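Local coordinates for protein methyltransferase (PDB 2P7I) that probably transfers methyl groups from S-adenosylmethionine to an acceptor substrate that has not been identified, at residues T181-A186 with L191-R196; V34-P39 with S239-C244; H111-I116 with C175-D180; I199-L204 with Q231-L236. All blocks are in the same frame, centred on the assembly; numbering follows the deposited sequence.

The four contacts gather at one edge of the mixed sheet, where strand 237-245 runs antiparallel to both its neighbours, 135-142 and the outermost strand 192-201, the 3-2-1-4-5-7-6 order of class I methyltransferases. Contacts 1 and 2 reach this pair of strands, from helix 179-188 and helix 24-37 respectively. Contact 3 is a loop-to-loop contact just before helix 179-188, tied to contact 1 by the hydrogen bond between Y177 and D185. Contacts 1-3 are buried, with 2 and 3 nearest the chain centre (about 9 Å); contact 4 is partly buried. Contact 1 combines a salt bridge with apolar packing, contact 2 is largely aromatic, contact 3 adds a water to apolar packing, and contact 4 is apolar.

Contact 1: residues T181-A186 with L191-R196; sequences TLERDA and LQVTYR
E183 and R196 form a bidentate, side-on salt bridge between helix 179-188 and strand 192-201. R196 NE donates to E183 OE1 at 2.8 Å, and R196 NH2 donates to E183 OE2, also at 2.8 Å. Both carboxylate oxygens are met on their syn sides, yet the two planes are turned 40° apart, so the pair is twisted rather than coplanar. E183 reaches the strand with its chain fully stretched from the helix (chi1 -179°), whereas R196 bends at chi2 to bring its head back along its own strand. There V193 CG1 lies over one guanidinium face, toward its rim. K154 of a third subunit also bridges to E183 OE1, and Q231 of a second subunit accepts from R196 NH1.

Helix and strand run roughly antiparallel, 137° between their directions, as consecutive elements of the Rossmann-like methyltransferase fold. The strand is the outermost in the chain's sheet, and T194 and Y195, both facing L243, make a classic beta bulge in it.

Apolar packing continues toward the helix end, where A186 CB touches V193 CG2 at 3.9 Å and L191 CD1 at 4.1 Å. One backbone hydrogen bond joins the segments at the connecting turn, from L191 N to A186 O at 3.2 Å.

Contact 2: residues V34-P39 with S239-C244; sequences VRAFTP and SIFLLC
F241 points from strand 237-245 toward the end of helix 24-37, where its ring meets A36 and F37. From CB, which packs on I199 of the adjacent strand, the side chain leaves with CG anti to the backbone N (chi1 167°), carrying the ring out from the sheet toward the helix. On one side of the ring, CD1 and CE1 approach F37 CE1, with F241 CE1 3.9 Å from it. On the other side, CE2 comes within 3.7 Å of the carbonyl oxygen of A36 and 4.3 Å of A36 CB. At the far end, F241 CZ lies 3.8 Å from F37 CD1. F37 thus comes over one face of the F241 ring, with its CE1 displaced toward the rim. The planes are inclined at 52° and the centroids are 5.2 Å apart, an oblique aromatic pair. No hydrogen bond links the segments; the A36 carbonyl instead accepts one from Y195 OH of a second subunit. The cluster packs helix 24-37 onto a face of the Rossmann-like sheet, with V140 of strand 135-142 touching both phenylalanines, F138 against the F37 ring, and I199 of strand 192-201 touching A36 and F241.

Contact 3: residues H111-I116 with C175-D180; sequences HVLEHI and CTYALD
L113 meets Y177 from the short 3-10 turn between strand 104-110 and helix 119-130, in a loop of the methyltransferase domain that faces the segment leading into helix 179-188. The two side chains cross at about a right angle, and the CD2 methyl does most of the touching: it lies 3.6 Å from Y177 CZ and 3.3 Å from Y177 OH, oblique to the ring. The carbonyl oxygen of L113 takes a hydrogen bond from a water at 2.8 Å.

E114 follows with its backbone and CB rather than its carboxylate. Its N lies at the edge of the Y177 ring, near the ring plane and 4.1 Å from Y177 CE2, while its CB is 3.6 Å from C175 O. The side chain bends at chi2, and the carboxylate takes no part in the contact. In the conformer given, C175 SG lies over the centre of the Y177 ring.

At I116 the chain contributes its carbonyl oxygen, which accepts from the same water at 3.2 Å. This water also lies near Y177 OH, in a weak hydrogen bond at most.

The stronger partner of the tyrosine hydroxyl is D185 OD2. Y177 therefore sets an apolar ring between the segments while D185 satisfies its polar tip, the water being a weak second partner. That hydrogen bond fixes where the tip lies and ties the loop to D185, further along helix 179-188; packing of L113 and of E114 at the ring edge probably holds the ring's orientation.

Contact 4: residues I199-L204 with Q231-L236; sequences IFFKAL and QQYPDL
The backbones of F201 and L236 come closest, their CA atoms 6.3 Å apart, where the end of strand 192-201, outermost in the chain's Rossmann-like sheet, passes the 3-10 turn 234-236 that leads into the neighbouring strand 237-245. No hydrogen bond joins the segments; the turn is closed within itself by L236 N to Y233 O, at 3.0 Å. The contact is carried by F201, whose CE2 corner is met by two side chains, Y233 at the ring edge and L236 obliquely. A chi1 of -158° swings the ring toward them, and its CE2 atom touches both Y233 CB and L236 CD1 at 3.9 Å. Y233 CB lies near the plane of the F201 ring, and the two side chains cross at a slant. L236 instead runs alongside F201, pointing the same way, so that its CD1 also reaches F201 CZ at 3.9 Å. V147 of helix 147-154 packs on both F201 and L236, and V147 of a fourth subunit adds to the cover over F201. All the cross-segment side-chain touches are carbon to carbon, which implies that this join at the subunit boundary is held by apolar burial and shape rather than by directional bonds.

Contact 1: residues T181-A186 with L191-R196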
loop_
_atom_site.group_PDB
_atom_site.type_symbol
_atom_site.label_atom_id
_atom_site.label_comp_id
_atom_site.label_asym_id
_atom_site.label_seq_id
_atom_site.Cartn_x
_atom_site.Cartn_y
_atom_site.Cartn_z
ATOM N N THR B 181 -6.282 6.928 13.991
ATOM C CA THR B 181 -6.675 7.769 15.080
ATOM C C THR B 181 -8.049 8.392 14.830
ATOM O O THR B 181 -8.806 8.653 15.753
ATOM C CB THR B 181 -5.625 8.896 15.282
ATOM O OG1 THR B 181 -5.338 9.509 14.011
ATOM C CG2 THR B 181 -4.319 8.309 15.894
ATOM N N LEU B 182 -8.363 8.676 13.574
ATOM C CA LEU B 182 -9.709 9.151 13.229
ATOM C C LEU B 182 -10.823 8.125 13.556
ATOM O O LEU B 182 -11.786 8.466 14.202
ATOM C CB LEU B 182 -9.750 9.604 11.755
ATOM C CG LEU B 182 -11.005 10.402 11.322
ATOM C CD1 LEU B 182 -11.196 11.675 12.157
ATOM C CD2 LEU B 182 -10.956 10.764 9.779
ATOM N N GLU B 183 -10.674 6.870 13.153
ATOM C CA GLU B 183 -11.637 5.835 13.510
ATOM C C GLU B 183 -11.679 5.630 15.011
ATOM O O GLU B 183 -12.748 5.429 15.570
ATOM C CB GLU B 183 -11.404 4.528 12.749
ATOM C CG GLU B 183 -12.434 3.504 13.121
ATOM C CD GLU B 183 -12.611 2.396 12.154
ATOM O OE1 GLU B 183 -11.964 2.392 11.089
ATOM O OE2 GLU B 183 -13.467 1.546 12.446
ATOM N N ARG B 184 -10.521 5.716 15.680
ATOM C CA ARG B 184 -10.494 5.655 17.156
ATOM C C ARG B 184 -11.428 6.660 17.797
ATOM O O ARG B 184 -12.231 6.322 18.675
ATOM C CB ARG B 184 -9.061 5.870 17.714
ATOM C CG ARG B 184 -8.964 5.881 19.224
ATOM C CD ARG B 184 -7.693 6.504 19.703
ATOM N NE ARG B 184 -7.667 7.918 19.360
ATOM C CZ ARG B 184 -6.570 8.653 19.233
ATOM N NH1 ARG B 184 -5.379 8.142 19.471
ATOM N NH2 ARG B 184 -6.676 9.935 18.904
ATOM N N ASP B 185 -11.292 7.902 17.411
ATOM C CA ASP B 185 -12.076 8.942 18.039
ATOM C C ASP B 185 -13.568 8.793 17.696
ATOM O O ASP B 185 -14.425 9.017 18.552
ATOM C CB ASP B 185 -11.554 10.315 17.624
ATOM C CG ASP B 185 -10.266 10.705 18.323
ATOM O OD1 ASP B 185 -9.746 9.942 19.182
ATOM O OD2 ASP B 185 -9.836 11.863 18.073
ATOM N N ALA B 186 -13.882 8.434 16.447
ATOM C CA ALA B 186 -15.297 8.178 16.064
ATOM C C ALA B 186 -15.878 7.028 16.894
ATOM O O ALA B 186 -17.003 7.085 17.391
ATOM C CB ALA B 186 -15.388 7.849 14.624
ATOM N N LEU B 191 -20.102 6.475 17.640
ATOM C CA LEU B 191 -20.517 6.347 16.257
ATOM C C LEU B 191 -20.209 4.999 15.700
ATOM O O LEU B 191 -19.285 4.318 16.185
ATOM C CB LEU B 191 -19.789 7.340 15.368
ATOM C CG LEU B 191 -20.119 8.826 15.617
ATOM C CD1 LEU B 191 -18.967 9.712 15.148
ATOM C CD2 LEU B 191 -21.464 9.213 14.937
ATOM N N GLN B 192 -20.994 4.600 14.694
ATOM C CA GLN B 192 -20.729 3.382 13.931
ATOM C C GLN B 192 -20.014 3.813 12.669
ATOM O O GLN B 192 -20.539 4.619 11.936
ATOM C CB GLN B 192 -22.024 2.653 13.546
ATOM C CG GLN B 192 -22.910 2.257 14.724
ATOM C CD GLN B 192 -23.943 1.167 14.373
ATOM O OE1 GLN B 192 -25.151 1.409 14.387
ATOM N NE2 GLN B 192 -23.459 -0.033 14.073
ATOM N N VAL B 193 -18.816 3.295 12.429
ATOM C CA VAL B 193 -18.094 3.645 11.216
ATOM C C VAL B 193 -18.500 2.642 10.177
ATOM O O VAL B 193 -18.268 1.441 10.338
ATOM C CB VAL B 193 -16.563 3.669 11.444
ATOM C CG1 VAL B 193 -15.845 3.825 10.106
ATOM C CG2 VAL B 193 -16.197 4.759 12.425
ATOM N N THR B 194 -19.102 3.125 9.097
ATOM C CA THR B 194 -19.695 2.309 8.062
ATOM C C THR B 194 -18.790 2.144 6.845
ATOM O O THR B 194 -18.795 1.103 6.204
ATOM C CB THR B 194 -20.997 2.986 7.629
ATOM O OG1 THR B 194 -21.864 3.099 8.775
ATOM C CG2 THR B 194 -21.682 2.221 6.531
ATOM N N TYR B 195 -18.057 3.216 6.517
ATOM C CA TYR B 195 -17.158 3.191 5.359
ATOM C C TYR B 195 -15.929 4.016 5.624
ATOM O O TYR B 195 -15.993 5.071 6.245
ATOM C CB TYR B 195 -17.836 3.646 4.063
ATOM C CG TYR B 195 -17.878 2.532 3.050
ATOM C CD1 TYR B 195 -16.934 2.426 2.033
ATOM C CD2 TYR B 195 -18.837 1.541 3.148
ATOM C CE1 TYR B 195 -16.987 1.345 1.115
ATOM C CE2 TYR B 195 -18.888 0.481 2.255
ATOM C CZ TYR B 195 -17.978 0.382 1.255
ATOM O OH TYR B 195 -18.108 -0.711 0.402
ATOM N N ARG B 196 -14.792 3.522 5.152
ATOM C CA ARG B 196 -13.526 4.228 5.232
ATOM C C ARG B 196 -13.013 4.382 3.802
ATOM O O ARG B 196 -13.056 3.419 3.022
ATOM C CB ARG B 196 -12.477 3.439 6.000
ATOM C CG ARG B 196 -12.954 2.917 7.351
ATOM C CD ARG B 196 -12.610 1.512 7.642
ATOM N NE ARG B 196 -13.186 1.171 8.931
ATOM C CZ ARG B 196 -14.421 0.692 9.090
ATOM N NH1 ARG B 196 -15.159 0.358 8.037
ATOM N NH2 ARG B 196 -14.903 0.457 10.307
#

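Contact 2: residues V34-P39 with S239-C244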
loop_
_atom_site.group_PDB
_atom_site.type_symbol
_atom_site.label_atom_id
_atom_site.label_comp_id
_atom_site.label_asym_id
_atom_site.label_seq_id
_atom_site.Cartn_x
_atom_site.Cartn_y
_atom_site.Cartn_z
ATOM N N VAL B 34 -17.280 16.621 -2.580
ATOM C CA VAL B 34 -18.683 16.491 -2.958
ATOM C C VAL B 34 -18.889 15.232 -3.814
ATOM O O VAL B 34 -19.824 14.488 -3.576
ATOM C CB VAL B 34 -19.220 17.778 -3.643
ATOM C CG1 VAL B 34 -20.646 17.572 -4.151
ATOM C CG2 VAL B 34 -19.186 18.924 -2.652
ATOM N N ARG B 35 -18.016 14.978 -4.785
ATOM C CA ARG B 35 -18.050 13.705 -5.540
ATOM C C ARG B 35 -18.027 12.488 -4.588
ATOM O O ARG B 35 -18.811 11.571 -4.732
ATOM C CB ARG B 35 -16.899 13.606 -6.574
ATOM C CG ARG B 35 -17.306 13.792 -8.056
ATOM C CD ARG B 35 -16.092 13.611 -9.056
ATOM N NE ARG B 35 -15.878 12.251 -9.622
ATOM C CZ ARG B 35 -14.906 11.938 -10.503
ATOM N NH1 ARG B 35 -14.036 12.860 -10.896
ATOM N NH2 ARG B 35 -14.764 10.698 -10.984
ATOM N N ALA B 36 -17.089 12.484 -3.649
ATOM C CA ALA B 36 -16.901 11.382 -2.707
ATOM C C ALA B 36 -18.154 11.135 -1.862
ATOM O O ALA B 36 -18.490 10.003 -1.537
ATOM C CB ALA B 36 -15.704 11.691 -1.811
ATOM N N PHE B 37 -18.821 12.214 -1.490
ATOM C CA PHE B 37 -20.008 12.130 -0.621
ATOM C C PHE B 37 -21.271 11.678 -1.356
ATOM O O PHE B 37 -22.154 11.059 -0.770
ATOM C CB PHE B 37 -20.326 13.509 -0.049
ATOM C CG PHE B 37 -19.295 14.078 0.898
ATOM C CD1 PHE B 37 -18.197 13.355 1.336
ATOM C CD2 PHE B 37 -19.471 15.377 1.390
ATOM C CE1 PHE B 37 -17.281 13.901 2.224
ATOM C CE2 PHE B 37 -18.563 15.943 2.303
ATOM C CZ PHE B 37 -17.460 15.219 2.700
ATOM N N THR B 38 -21.363 12.032 -2.633
ATOM C CA THR B 38 -22.622 11.950 -3.383
ATOM C C THR B 38 -23.329 10.591 -3.326
ATOM O O THR B 38 -24.521 10.547 -3.071
ATOM C CB THR B 38 -22.436 12.430 -4.823
ATOM O OG1 THR B 38 -22.185 13.843 -4.795
ATOM C CG2 THR B 38 -23.703 12.188 -5.646
ATOM N N PRO B 39 -22.605 9.479 -3.519
ATOM C CA PRO B 39 -23.273 8.190 -3.477
ATOM C C PRO B 39 -23.892 7.821 -2.116
ATOM O O PRO B 39 -24.734 6.921 -2.043
ATOM C CB PRO B 39 -22.163 7.191 -3.813
ATOM C CG PRO B 39 -21.034 7.978 -4.286
ATOM C CD PRO B 39 -21.168 9.358 -3.796
ATOM N N SER B 239 -6.894 13.680 1.958
ATOM C CA SER B 239 -7.845 13.729 3.077
ATOM C C SER B 239 -8.422 12.358 3.224
ATOM O O SER B 239 -8.568 11.625 2.280
ATOM C CB SER B 239 -8.970 14.739 2.832
ATOM O OG SER B 239 -8.464 16.059 2.939
ATOM N N ILE B 240 -8.760 11.987 4.452
ATOM C CA ILE B 240 -9.374 10.705 4.681
ATOM C C ILE B 240 -10.814 10.967 5.125
ATOM O O ILE B 240 -11.140 12.055 5.672
ATOM C CB ILE B 240 -8.597 9.912 5.774
ATOM C CG1 ILE B 240 -8.157 10.854 6.918
ATOM C CG2 ILE B 240 -7.361 9.226 5.168
ATOM C CD1 ILE B 240 -7.494 10.122 8.095
ATOM N N PHE B 241 -11.644 9.961 4.910
ATOM C CA PHE B 241 -13.086 10.108 4.896
ATOM C C PHE B 241 -13.659 8.888 5.569
ATOM O O PHE B 241 -13.481 7.745 5.108
ATOM C CB PHE B 241 -13.558 10.266 3.422
ATOM C CG PHE B 241 -15.050 10.135 3.187
ATOM C CD1 PHE B 241 -15.995 10.545 4.130
ATOM C CD2 PHE B 241 -15.510 9.639 1.980
ATOM C CE1 PHE B 241 -17.364 10.379 3.879
ATOM C CE2 PHE B 241 -16.878 9.520 1.716
ATOM C CZ PHE B 241 -17.804 9.845 2.678
ATOM N N LEU B 242 -14.294 9.124 6.706
ATOM C CA LEU B 242 -15.138 8.154 7.343
ATOM C C LEU B 242 -16.640 8.480 7.188
ATOM O O LEU B 242 -17.085 9.557 7.520
ATOM C CB LEU B 242 -14.810 8.027 8.842
ATOM C CG LEU B 242 -13.396 7.607 9.286
ATOM C CD1 LEU B 242 -13.484 7.382 10.858
ATOM C CD2 LEU B 242 -12.951 6.363 8.606
ATOM N N LEU B 243 -17.398 7.513 6.701
ATOM C CA LEU B 243 -18.859 7.582 6.689
ATOM C C LEU B 243 -19.337 6.901 7.926
ATOM O O LEU B 243 -19.059 5.716 8.168
ATOM C CB LEU B 243 -19.462 6.859 5.476
ATOM C CG LEU B 243 -20.989 7.060 5.304
ATOM C CD1 LEU B 243 -21.272 8.527 4.846
ATOM C CD2 LEU B 243 -21.525 6.050 4.300
ATOM N N CYS B 244 -20.079 7.617 8.741
ATOM C CA CYS B 244 -20.511 7.108 10.028
ATOM C C CYS B 244 -22.024 7.188 10.178
ATOM O O CYS B 244 -22.686 8.037 9.562
ATOM C CB CYS B 244 -19.913 7.968 11.134
ATOM S SG CYS B 244 -18.092 8.017 11.171
#

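Contact 3: residues H111-I116 with C175-D180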
loop_
_atom_site.group_PDB
_atom_site.type_symbol
_atom_site.label_atom_id
_atom_site.label_comp_id
_atom_site.label_asym_id
_atom_site.label_seq_id
_atom_site.Cartn_x
_atom_site.Cartn_y
_atom_site.Cartn_z
ATOM N N HIS B 111 -12.713 18.952 7.482
ATOM C CA HIS B 111 -11.592 19.767 7.922
ATOM C C HIS B 111 -11.932 20.700 9.064
ATOM O O HIS B 111 -11.551 21.864 9.088
ATOM C CB HIS B 111 -11.006 20.537 6.733
ATOM C CG HIS B 111 -10.344 19.646 5.727
ATOM N ND1 HIS B 111 -9.257 20.043 4.987
ATOM C CD2 HIS B 111 -10.548 18.344 5.417
ATOM C CE1 HIS B 111 -8.867 19.048 4.208
ATOM N NE2 HIS B 111 -9.620 17.996 4.464
ATOM N N VAL B 112 -12.624 20.157 10.050
ATOM C CA VAL B 112 -12.961 20.883 11.266
ATOM C C VAL B 112 -12.472 20.119 12.527
ATOM O O VAL B 112 -11.979 20.753 13.466
ATOM C CB VAL B 112 -14.500 21.084 11.368
ATOM C CG1 VAL B 112 -14.912 21.611 12.753
ATOM C CG2 VAL B 112 -15.037 21.948 10.203
ATOM N N LEU B 113 -12.593 18.776 12.549
ATOM C CA LEU B 113 -12.310 17.989 13.787
ATOM C C LEU B 113 -10.885 18.187 14.348
ATOM O O LEU B 113 -10.669 18.180 15.576
ATOM C CB LEU B 113 -12.611 16.499 13.601
ATOM C CG LEU B 113 -12.606 15.688 14.890
ATOM C CD1 LEU B 113 -13.795 16.066 15.779
ATOM C CD2 LEU B 113 -12.528 14.169 14.551
ATOM N N GLU B 114 -9.936 18.471 13.449
ATOM C CA GLU B 114 -8.516 18.661 13.787
ATOM C C GLU B 114 -8.256 19.970 14.520
ATOM O O GLU B 114 -7.200 20.170 15.113
ATOM C CB GLU B 114 -7.652 18.516 12.504
ATOM C CG GLU B 114 -7.848 19.555 11.411
ATOM C CD GLU B 114 -9.008 19.275 10.452
ATOM O OE1 GLU B 114 -9.896 18.408 10.733
ATOM O OE2 GLU B 114 -8.981 19.918 9.381
ATOM N N HIS B 115 -9.242 20.853 14.471
ATOM C CA HIS B 115 -9.210 22.125 15.172
ATOM C C HIS B 115 -9.830 22.065 16.574
ATOM O O HIS B 115 -9.780 23.053 17.306
ATOM C CB HIS B 115 -9.994 23.160 14.391
ATOM C CG HIS B 115 -9.316 23.655 13.153
ATOM N ND1 HIS B 115 -9.439 23.042 11.926
ATOM C CD2 HIS B 115 -8.577 24.766 12.939
ATOM C CE1 HIS B 115 -8.760 23.729 11.018
ATOM N NE2 HIS B 115 -8.232 24.782 11.608
ATOM N N ILE B 116 -10.396 20.933 16.963
ATOM C CA ILE B 116 -11.163 20.830 18.216
ATOM C C ILE B 116 -10.326 20.276 19.368
ATOM O O ILE B 116 -9.717 19.198 19.242
ATOM C CB ILE B 116 -12.416 19.923 17.971
ATOM C CG1 ILE B 116 -13.250 20.502 16.830
ATOM C CG2 ILE B 116 -13.317 19.787 19.253
ATOM C CD1 ILE B 116 -13.787 21.865 17.173
ATOM N N CYS B 175 -4.309 18.312 16.070
ATOM C CA CYS B 175 -4.065 16.903 15.744
ATOM C C CYS B 175 -3.821 16.811 14.249
ATOM O O CYS B 175 -4.314 17.666 13.483
ATOM C CB CYS B 175 -5.302 16.098 16.140
ATOM S SG CYS B 175 -5.257 14.279 15.891
ATOM N N THR B 176 -3.164 15.746 13.831
ATOM C CA THR B 176 -3.071 15.443 12.439
ATOM C C THR B 176 -3.494 14.005 12.392
ATOM O O THR B 176 -2.705 13.107 12.755
ATOM C CB THR B 176 -1.657 15.588 11.917
ATOM O OG1 THR B 176 -1.155 16.910 12.226
ATOM C CG2 THR B 176 -1.629 15.466 10.351
ATOM N N TYR B 177 -4.747 13.800 12.011
ATOM C CA TYR B 177 -5.311 12.462 11.929
ATOM C C TYR B 177 -4.757 11.614 10.826
ATOM O O TYR B 177 -4.386 12.073 9.772
ATOM C CB TYR B 177 -6.818 12.542 11.709
ATOM C CG TYR B 177 -7.606 12.934 12.969
ATOM C CD1 TYR B 177 -7.781 12.035 14.005
ATOM C CD2 TYR B 177 -8.138 14.212 13.116
ATOM C CE1 TYR B 177 -8.507 12.378 15.151
ATOM C CE2 TYR B 177 -8.857 14.556 14.246
ATOM C CZ TYR B 177 -9.050 13.638 15.244
ATOM O OH TYR B 177 -9.762 13.957 16.363
ATOM N N ALA B 178 -4.777 10.330 11.091
ATOM C CA ALA B 178 -4.665 9.283 10.044
ATOM C C ALA B 178 -5.896 8.387 10.242
ATOM O O ALA B 178 -6.691 8.588 11.200
ATOM C CB ALA B 178 -3.345 8.487 10.198
ATOM N N LEU B 179 -6.065 7.391 9.394
ATOM C CA LEU B 179 -7.241 6.518 9.513
ATOM C C LEU B 179 -7.324 5.839 10.864
ATOM O O LEU B 179 -8.425 5.602 11.397
ATOM C CB LEU B 179 -7.285 5.537 8.362
ATOM C CG LEU B 179 -7.774 6.088 7.009
ATOM C CD1 LEU B 179 -7.288 5.224 5.882
ATOM C CD2 LEU B 179 -9.285 6.150 6.985
ATOM N N ASP B 180 -6.182 5.525 11.460
ATOM C CA ASP B 180 -6.204 4.833 12.734
ATOM C C ASP B 180 -6.768 5.691 13.873
ATOM O O ASP B 180 -7.667 5.243 14.649
ATOM C CB ASP B 180 -4.835 4.166 13.065
ATOM C CG ASP B 180 -3.701 5.154 13.393
ATOM O OD1 ASP B 180 -3.532 6.168 12.683
ATOM O OD2 ASP B 180 -2.915 4.870 14.329
HETATM O O HOH W 1 -8.654 17.035 17.199
#

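Contact 4: residues I199-L204 with Q231-L236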
loop_
_atom_site.group_PDB
_atom_site.type_symbol
_atom_site.label_atom_id
_atom_site.label_comp_id
_atom_site.label_asym_id
_atom_site.label_seq_id
_atom_site.Cartn_x
_atom_site.Cartn_y
_atom_site.Cartn_z
ATOM N N ILE B 199 -9.706 10.686 -0.177
ATOM C CA ILE B 199 -10.025 11.616 -1.233
ATOM C C ILE B 199 -8.746 12.257 -1.779
ATOM O O ILE B 199 -8.100 13.072 -1.120
ATOM C CB ILE B 199 -11.005 12.691 -0.742
ATOM C CG1 ILE B 199 -12.271 12.023 -0.181
ATOM C CG2 ILE B 199 -11.312 13.743 -1.921
ATOM C CD1 ILE B 199 -13.124 12.969 0.680
ATOM N N PHE B 200 -8.405 11.853 -3.014
ATOM C CA PHE B 200 -7.358 12.455 -3.852
ATOM C C PHE B 200 -5.947 11.961 -3.534
ATOM O O PHE B 200 -5.388 12.313 -2.523
ATOM C CB PHE B 200 -7.362 13.984 -3.825
ATOM C CG PHE B 200 -6.602 14.629 -4.979
ATOM C CD1 PHE B 200 -7.214 14.861 -6.178
ATOM C CD2 PHE B 200 -5.269 15.005 -4.849
ATOM C CE1 PHE B 200 -6.505 15.464 -7.245
ATOM C CE2 PHE B 200 -4.567 15.578 -5.916
ATOM C CZ PHE B 200 -5.173 15.792 -7.098
ATOM N N PHE B 201 -5.378 11.190 -4.439
ATOM C CA PHE B 201 -3.979 10.775 -4.334
ATOM C C PHE B 201 -3.055 11.972 -4.503
ATOM O O PHE B 201 -2.937 12.498 -5.581
ATOM C CB PHE B 201 -3.702 9.691 -5.362
ATOM C CG PHE B 201 -2.501 8.822 -5.029
ATOM C CD1 PHE B 201 -1.215 9.340 -5.153
ATOM C CD2 PHE B 201 -2.659 7.517 -4.615
ATOM C CE1 PHE B 201 -0.115 8.559 -4.868
ATOM C CE2 PHE B 201 -1.568 6.736 -4.320
ATOM C CZ PHE B 201 -0.301 7.249 -4.455
ATOM N N LYS B 202 -2.382 12.380 -3.421
ATOM C CA LYS B 202 -1.729 13.715 -3.363
ATOM C C LYS B 202 -0.221 13.538 -3.197
ATOM O O LYS B 202 0.235 13.165 -2.120
ATOM C CB LYS B 202 -2.271 14.531 -2.179
ATOM C CG LYS B 202 -1.826 16.002 -2.131
ATOM C CD LYS B 202 -2.190 16.629 -0.799
ATOM C CE LYS B 202 -1.657 18.030 -0.691
ATOM N NZ LYS B 202 -1.960 18.593 0.671
ATOM N N ALA B 203 0.533 13.769 -4.265
ATOM C CA ALA B 203 1.989 13.555 -4.247
ATOM C C ALA B 203 2.797 14.856 -4.189
ATOM O O ALA B 203 4.010 14.826 -3.987
ATOM C CB ALA B 203 2.405 12.732 -5.448
ATOM N N LEU B 204 2.115 15.982 -4.326
ATOM C CA LEU B 204 2.728 17.300 -4.286
ATOM C C LEU B 204 2.105 18.091 -3.168
ATOM O O LEU B 204 0.959 17.861 -2.822
ATOM C CB LEU B 204 2.446 18.033 -5.584
ATOM C CG LEU B 204 3.081 17.497 -6.868
ATOM C CD1 LEU B 204 2.357 18.053 -8.081
ATOM C CD2 LEU B 204 4.554 17.837 -6.921
ATOM N N GLN B 231 -9.014 6.380 -4.245
ATOM C CA GLN B 231 -9.924 5.404 -3.639
ATOM C C GLN B 231 -9.280 4.045 -3.415
ATOM O O GLN B 231 -9.685 3.321 -2.500
ATOM C CB GLN B 231 -11.190 5.245 -4.472
ATOM C CG GLN B 231 -12.023 6.513 -4.460
ATOM C CD GLN B 231 -13.294 6.406 -5.267
ATOM O OE1 GLN B 231 -13.468 5.460 -6.021
ATOM N NE2 GLN B 231 -14.160 7.429 -5.157
ATOM N N GLN B 232 -8.293 3.687 -4.237
ATOM C CA GLN B 232 -7.620 2.408 -4.098
ATOM C C GLN B 232 -6.494 2.445 -3.041
ATOM O O GLN B 232 -6.015 1.389 -2.649
ATOM C CB GLN B 232 -7.061 1.974 -5.476
ATOM C CG GLN B 232 -8.166 1.923 -6.527
ATOM C CD GLN B 232 -7.767 1.375 -7.894
ATOM O OE1 GLN B 232 -6.605 0.979 -8.169
ATOM N NE2 GLN B 232 -8.757 1.300 -8.758
ATOM N N TYR B 233 -6.098 3.645 -2.597
ATOM C CA TYR B 233 -5.037 3.778 -1.583
ATOM C C TYR B 233 -5.477 4.854 -0.574
ATOM O O TYR B 233 -4.886 5.918 -0.499
ATOM C CB TYR B 233 -3.683 4.153 -2.246
ATOM C CG TYR B 233 -3.135 3.090 -3.148
ATOM C CD1 TYR B 233 -2.494 1.941 -2.644
ATOM C CD2 TYR B 233 -3.344 3.180 -4.514
ATOM C CE1 TYR B 233 -2.042 0.974 -3.488
ATOM C CE2 TYR B 233 -2.885 2.225 -5.359
ATOM C CZ TYR B 233 -2.230 1.117 -4.858
ATOM O OH TYR B 233 -1.828 0.151 -5.734
ATOM N N PRO B 234 -6.568 4.580 0.166
ATOM C CA PRO B 234 -7.058 5.571 1.105
ATOM C C PRO B 234 -5.994 6.162 2.016
ATOM O O PRO B 234 -6.060 7.326 2.346
ATOM C CB PRO B 234 -8.093 4.772 1.896
ATOM C CG PRO B 234 -8.656 3.847 0.885
ATOM C CD PRO B 234 -7.420 3.397 0.173
ATOM N N ASP B 235 -5.042 5.349 2.460
ATOM C CA ASP B 235 -4.064 5.771 3.468
ATOM C C ASP B 235 -3.103 6.820 2.919
ATOM O O ASP B 235 -2.444 7.485 3.699
ATOM C CB ASP B 235 -3.288 4.575 4.006
ATOM C CG ASP B 235 -2.403 4.933 5.194
ATOM O OD1 ASP B 235 -2.904 5.484 6.190
ATOM O OD2 ASP B 235 -1.204 4.626 5.139
ATOM N N LEU B 236 -2.989 6.918 1.592
ATOM C CA LEU B 236 -2.080 7.841 0.927
ATOM C C LEU B 236 -2.730 9.117 0.360
ATOM O O LEU B 236 -2.075 9.882 -0.315
ATOM C CB LEU B 236 -1.405 7.114 -0.220
ATOM C CG LEU B 236 -0.561 5.918 0.176
ATOM C CD1 LEU B 236 0.094 5.240 -1.094
ATOM C CD2 LEU B 236 0.491 6.304 1.231
#